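Local coordinates for trafficking protein particle complex subunit 3 (Naegleria fowleri, PDB 6AQ3) that probably works as a core subunit of the TRAPP tethering complex in vesicle transport, carrying a covalently bound palmitic acid in its interior, at residues Ile103-Thr108 with Tyr117-Asp122; Cys164-Cys169 with Ser177-Arg182. All coordinates share one frame; numbering follows the deposited sequence.

Interaction 1: Ile103-Thr108 with Tyr117-Asp122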
# COMPACT_ATOMS: atom_id res chain seq x y z
N ILE C 103 15.09 -0.05 2.15
CA ILE C 103 16.09 -0.37 1.14
C ILE C 103 17.33 0.46 1.42
O ILE C 103 17.24 1.66 1.71
CB ILE C 103 15.55 -0.05 -0.27
CG1 ILE C 103 14.40 -0.95 -0.63
CG2 ILE C 103 16.63 -0.27 -1.31
CD1 ILE C 103 13.87 -0.67 -2.02
N ASN C 104 18.50 -0.17 1.30
CA ASN C 104 19.77 0.54 1.22
C ASN C 104 20.13 0.67 -0.25
O ASN C 104 20.17 -0.33 -0.98
CB ASN C 104 20.88 -0.17 1.99
CG ASN C 104 20.38 -1.39 2.76
OD1 ASN C 104 19.88 -1.27 3.88
ND2 ASN C 104 20.53 -2.56 2.15
N ALA C 105 20.40 1.89 -0.69
CA ALA C 105 20.73 2.15 -2.08
C ALA C 105 22.09 2.82 -2.20
O ALA C 105 22.68 3.31 -1.23
CB ALA C 105 19.64 3.01 -2.74
N ASN C 106 22.62 2.81 -3.43
CA ASN C 106 23.89 3.47 -3.71
C ASN C 106 23.75 4.39 -4.92
O ASN C 106 22.87 4.20 -5.77
CB ASN C 106 24.96 2.41 -3.90
CG ASN C 106 25.38 1.78 -2.58
OD1 ASN C 106 25.57 2.48 -1.59
ND2 ASN C 106 25.38 0.46 -2.54
N VAL C 107 24.64 5.37 -4.98
CA VAL C 107 24.71 6.37 -6.05
C VAL C 107 25.91 6.08 -6.94
O VAL C 107 27.04 5.96 -6.45
CB VAL C 107 24.82 7.79 -5.48
CG1 VAL C 107 24.95 8.79 -6.62
CG2 VAL C 107 23.62 8.13 -4.63
N THR C 108 25.68 6.06 -8.25
CA THR C 108 26.73 5.80 -9.23
C THR C 108 26.42 6.57 -10.50
O THR C 108 25.42 7.29 -10.59
CB THR C 108 26.85 4.32 -9.61
OG1 THR C 108 25.71 3.93 -10.38
CG2 THR C 108 26.96 3.41 -8.38
N TYR C 117 22.53 11.41 -11.93
CA TYR C 117 23.09 10.30 -11.18
C TYR C 117 22.09 9.16 -11.25
O TYR C 117 20.92 9.36 -11.61
CB TYR C 117 23.40 10.70 -9.72
CG TYR C 117 22.19 11.16 -8.91
CD1 TYR C 117 21.34 10.24 -8.30
CD2 TYR C 117 21.90 12.52 -8.75
CE1 TYR C 117 20.24 10.65 -7.55
CE2 TYR C 117 20.81 12.93 -8.00
CZ TYR C 117 19.98 11.99 -7.41
OH TYR C 117 18.89 12.37 -6.66
N SER C 118 22.54 7.97 -10.91
CA SER C 118 21.68 6.81 -10.82
C SER C 118 21.63 6.33 -9.38
O SER C 118 22.61 6.49 -8.64
CB SER C 118 22.15 5.66 -11.72
OG SER C 118 22.04 6.01 -13.09
N ILE C 119 20.50 5.75 -9.01
CA ILE C 119 20.32 5.11 -7.71
C ILE C 119 20.22 3.62 -7.98
O ILE C 119 19.28 3.16 -8.64
CB ILE C 119 19.06 5.64 -6.98
CG1 ILE C 119 19.17 7.14 -6.69
CG2 ILE C 119 18.84 4.90 -5.69
CD1 ILE C 119 17.90 7.76 -6.09
N VAL C 120 21.19 2.85 -7.49
CA VAL C 120 21.24 1.41 -7.74
C VAL C 120 21.01 0.66 -6.44
O VAL C 120 21.50 1.07 -5.38
CB VAL C 120 22.57 0.99 -8.39
CG1 VAL C 120 22.69 1.57 -9.80
CG2 VAL C 120 23.74 1.41 -7.54
N PHE C 121 20.27 -0.45 -6.53
CA PHE C 121 19.98 -1.28 -5.36
C PHE C 121 19.66 -2.70 -5.83
O PHE C 121 19.12 -2.89 -6.92
CB PHE C 121 18.83 -0.72 -4.51
CG PHE C 121 17.62 -0.29 -5.29
CD1 PHE C 121 17.63 0.88 -6.05
CD2 PHE C 121 16.45 -1.03 -5.21
CE1 PHE C 121 16.50 1.28 -6.73
CE2 PHE C 121 15.31 -0.64 -5.89
CZ PHE C 121 15.32 0.51 -6.65
N ASP C 122 20.06 -3.69 -5.02
CA ASP C 122 19.86 -5.09 -5.40
C ASP C 122 18.59 -5.73 -4.82
O ASP C 122 18.18 -6.78 -5.32
CB ASP C 122 21.10 -5.94 -5.07
CG ASP C 122 21.46 -5.97 -3.59
OD1 ASP C 122 20.84 -5.24 -2.80
OD2 ASP C 122 22.39 -6.76 -3.25
O HOH W 1 19.26 -2.74 -2.16
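The antiparallel beta hairpin at one border of the TRAPP subunit's four-stranded sheet pairs strand 106-108, outermost within the chain, with strand 116-121. N106 and V120 form a hydrogen-bonded pair: N106 N reaches V120 O at 2.8 Å, and V120 N returns to N106 O at 2.8 Å. T108 and S118 repeat the exchange, with T108 N to S118 O at 3.1 Å; between them V107 faces I119 as a non-hydrogen-bonded pair.

On the face of V107 and I119 the residues are largely apolar, and Y117 OH goes to T88. A105 is small enough for its CB to lie 3.6 Å from I119 CG2. V107 CG1, anti to its backbone N (chi1 178°), leans on Y117 CB at 4.0 Å. Toward the strand end I103 crosses F121 obliquely, its CG2 3.9 Å from F121 CB and its CD1 near ring atoms CD2 and CE2. Helix 85-101 backs this face, F97 meeting the F121 ring edge-to-face.

The other face is more polar. The V120 methyls lie beside T108, CG1 3.9 Å from T108 OG1, while N106 OD1 turns to K94 and S118 OG to R180 and E178. Past the pairing, a water donates to both N104 O and D122 OD1. The chemistry thus divides by face: I103, V107, Y117 and I119 pack against helix 85-101, while N106, T108 and S118 make the other face more polar, with V120 its apolar member.

Interaction 2: Cys164-Cys169 with Ser177-Arg182; sequences CEYKKC and SEIRVR
A beta hairpin with a classic bulge joins strand 160-168, outermost within the chain, to strand 177-186. K167 and K168 both face E178: K167 N makes a straight bond of 2.9 Å to E178 O, K168 N adds only a weak one to the same oxygen, and E178 N goes to K168 O. The extra residue shifts the register by one. Beyond it E165 and R180 are a regular hydrogen-bonded pair, with R180 N 2.8 Å from E165 O.

On the face carrying C164, Y166 and I179, I179 lies over the Y166 ring. Its CG1 sits 3.7 Å from the ring centroid, nearly on the normal, in a CH-pi contact, and CD1 continues over the CZ side. S177 CB meets the ring's edge, and a water bridges Y166 OH and S177 OG. The other branch, I179 CG2, anti to the backbone N, comes within 3.4 Å of C164 SG.

Charge gathers on the other face. E165, bent at chi2 (-88°), turns its carboxylate toward R182 in a side-on salt bridge, R182 NE and NH2 each 2.9 Å from E165 OE2. That oxygen offers its syn lone pair to NE and lies in the guanidinium plane, while NH2, shared with E163, comes in on the syn side but tilted from the carboxylate plane. The K168 methylenes run past E178, K168 CD 3.5 Å from E178 OE1, while K168 NZ pairs with D175 and S118 holds E178 OE2.

Helix 146-157 packs against the C164 and I179 face, C148 and I151 meeting C164 and I147 meeting I179; strand 116-121 flanks strand 177-186 along its other edge.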
# COMPACT_ATOMS: atom_id res chain seq x y z
N CYS C 164 12.92 11.36 -13.93
CA CYS C 164 13.35 10.20 -13.15
C CYS C 164 12.72 8.95 -13.74
O CYS C 164 11.49 8.82 -13.74
CB CYS C 164 12.96 10.38 -11.68
SG CYS C 164 13.46 9.00 -10.65
N GLU C 165 13.56 8.03 -14.24
CA GLU C 165 13.07 6.83 -14.91
C GLU C 165 13.87 5.60 -14.52
O GLU C 165 15.05 5.69 -14.15
CB GLU C 165 13.09 6.97 -16.44
CG GLU C 165 14.48 7.25 -17.02
CD GLU C 165 14.81 8.75 -17.09
OE1 GLU C 165 13.88 9.57 -16.94
OE2 GLU C 165 16.00 9.11 -17.30
N TYR C 166 13.20 4.45 -14.58
CA TYR C 166 13.86 3.17 -14.37
C TYR C 166 14.71 2.82 -15.58
O TYR C 166 14.33 3.06 -16.73
CB TYR C 166 12.81 2.07 -14.14
CG TYR C 166 12.75 1.55 -12.72
CD1 TYR C 166 13.67 0.61 -12.25
CD2 TYR C 166 11.75 2.00 -11.83
CE1 TYR C 166 13.63 0.13 -10.94
CE2 TYR C 166 11.69 1.54 -10.51
CZ TYR C 166 12.63 0.61 -10.08
OH TYR C 166 12.55 0.16 -8.79
N LYS C 167 15.89 2.26 -15.32
CA LYS C 167 16.74 1.76 -16.38
C LYS C 167 16.99 0.26 -16.29
O LYS C 167 17.13 -0.39 -17.33
CB LYS C 167 18.08 2.51 -16.39
CG LYS C 167 17.93 4.03 -16.48
CD LYS C 167 18.17 4.55 -17.90
CE LYS C 167 16.86 4.91 -18.61
NZ LYS C 167 17.10 5.51 -19.96
N LYS C 168 17.07 -0.30 -15.09
CA LYS C 168 17.32 -1.72 -14.90
C LYS C 168 16.47 -2.21 -13.74
O LYS C 168 16.32 -1.49 -12.75
CB LYS C 168 18.81 -1.99 -14.66
CG LYS C 168 19.66 -1.79 -15.91
CD LYS C 168 21.15 -1.74 -15.63
CE LYS C 168 21.68 -3.09 -15.18
NZ LYS C 168 23.18 -3.13 -15.16
N CYS C 169 15.90 -3.42 -13.87
CA CYS C 169 15.08 -4.05 -12.83
C CYS C 169 15.27 -5.57 -12.88
O CYS C 169 15.17 -6.16 -13.97
CB CYS C 169 13.59 -3.70 -12.98
SG CYS C 169 12.48 -4.20 -11.59
N SER C 177 18.57 -3.19 -9.62
CA SER C 177 17.70 -2.07 -9.95
C SER C 177 18.54 -0.82 -10.11
O SER C 177 19.50 -0.61 -9.37
CB SER C 177 16.63 -1.82 -8.87
OG SER C 177 15.71 -2.89 -8.84
N GLU C 178 18.19 -0.01 -11.10
CA GLU C 178 18.84 1.26 -11.33
C GLU C 178 17.78 2.27 -11.71
O GLU C 178 17.00 2.04 -12.64
CB GLU C 178 19.90 1.16 -12.44
CG GLU C 178 20.46 2.55 -12.84
CD GLU C 178 21.56 2.48 -13.89
OE1 GLU C 178 21.92 1.36 -14.32
OE2 GLU C 178 22.07 3.56 -14.28
N ILE C 179 17.77 3.40 -11.01
CA ILE C 179 16.86 4.51 -11.29
C ILE C 179 17.71 5.74 -11.62
O ILE C 179 18.64 6.08 -10.87
CB ILE C 179 15.94 4.78 -10.09
CG1 ILE C 179 14.97 3.60 -9.91
CG2 ILE C 179 15.18 6.07 -10.30
CD1 ILE C 179 14.11 3.67 -8.66
N ARG C 180 17.40 6.39 -12.73
CA ARG C 180 18.13 7.55 -13.22
C ARG C 180 17.40 8.82 -12.79
O ARG C 180 16.18 8.90 -12.94
CB ARG C 180 18.24 7.53 -14.74
CG ARG C 180 19.23 8.54 -15.33
CD ARG C 180 20.63 8.16 -14.90
NE ARG C 180 21.66 8.88 -15.62
CZ ARG C 180 22.96 8.81 -15.33
NH1 ARG C 180 23.37 8.04 -14.34
NH2 ARG C 180 23.84 9.51 -16.04
N VAL C 181 18.15 9.79 -12.28
CA VAL C 181 17.59 11.08 -11.86
C VAL C 181 18.35 12.17 -12.58
O VAL C 181 19.57 12.28 -12.41
CB VAL C 181 17.68 11.28 -10.33
CG1 VAL C 181 16.94 12.53 -9.94
CG2 VAL C 181 17.10 10.05 -9.57
N ARG C 182 17.64 13.00 -13.36
CA ARG C 182 18.24 14.06 -14.17
C ARG C 182 17.58 15.40 -13.87
O ARG C 182 16.35 15.51 -13.86
CB ARG C 182 18.14 13.72 -15.66
CG ARG C 182 18.91 12.45 -15.99
CD ARG C 182 18.87 12.03 -17.44
NE ARG C 182 17.56 11.50 -17.81
CZ ARG C 182 16.65 12.16 -18.54
NH1 ARG C 182 16.92 13.38 -19.00
NH2 ARG C 182 15.49 11.57 -18.82
O HOH W 2 13.17 -2.32 -8.37

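Interactions 1 and 2 are successive hairpins whose inner strands, 116-121 and 177-186, are neighbours, making one antiparallel sheet in the order 106-108, 116-121, 177-186, 160-168. Their centres lie 9 Å apart. The seam is a ladder of backbone bonds, among them I119 N to I179 O at 2.7 Å (probable), flanked by Y117 with V181 and F121 with S177. On the polar face S118 OG stands 2.7 Å from E178 OE2, also a probable hydrogen bond, and R180 reaches the same serine. On the apolar face F121 CZ packs against Y166 OH at 3.5 Å. A bound palmitic acid lies about 7 Å from the Y117 side chain and about 8 Å from that of I179, placing both hairpins near the lipid.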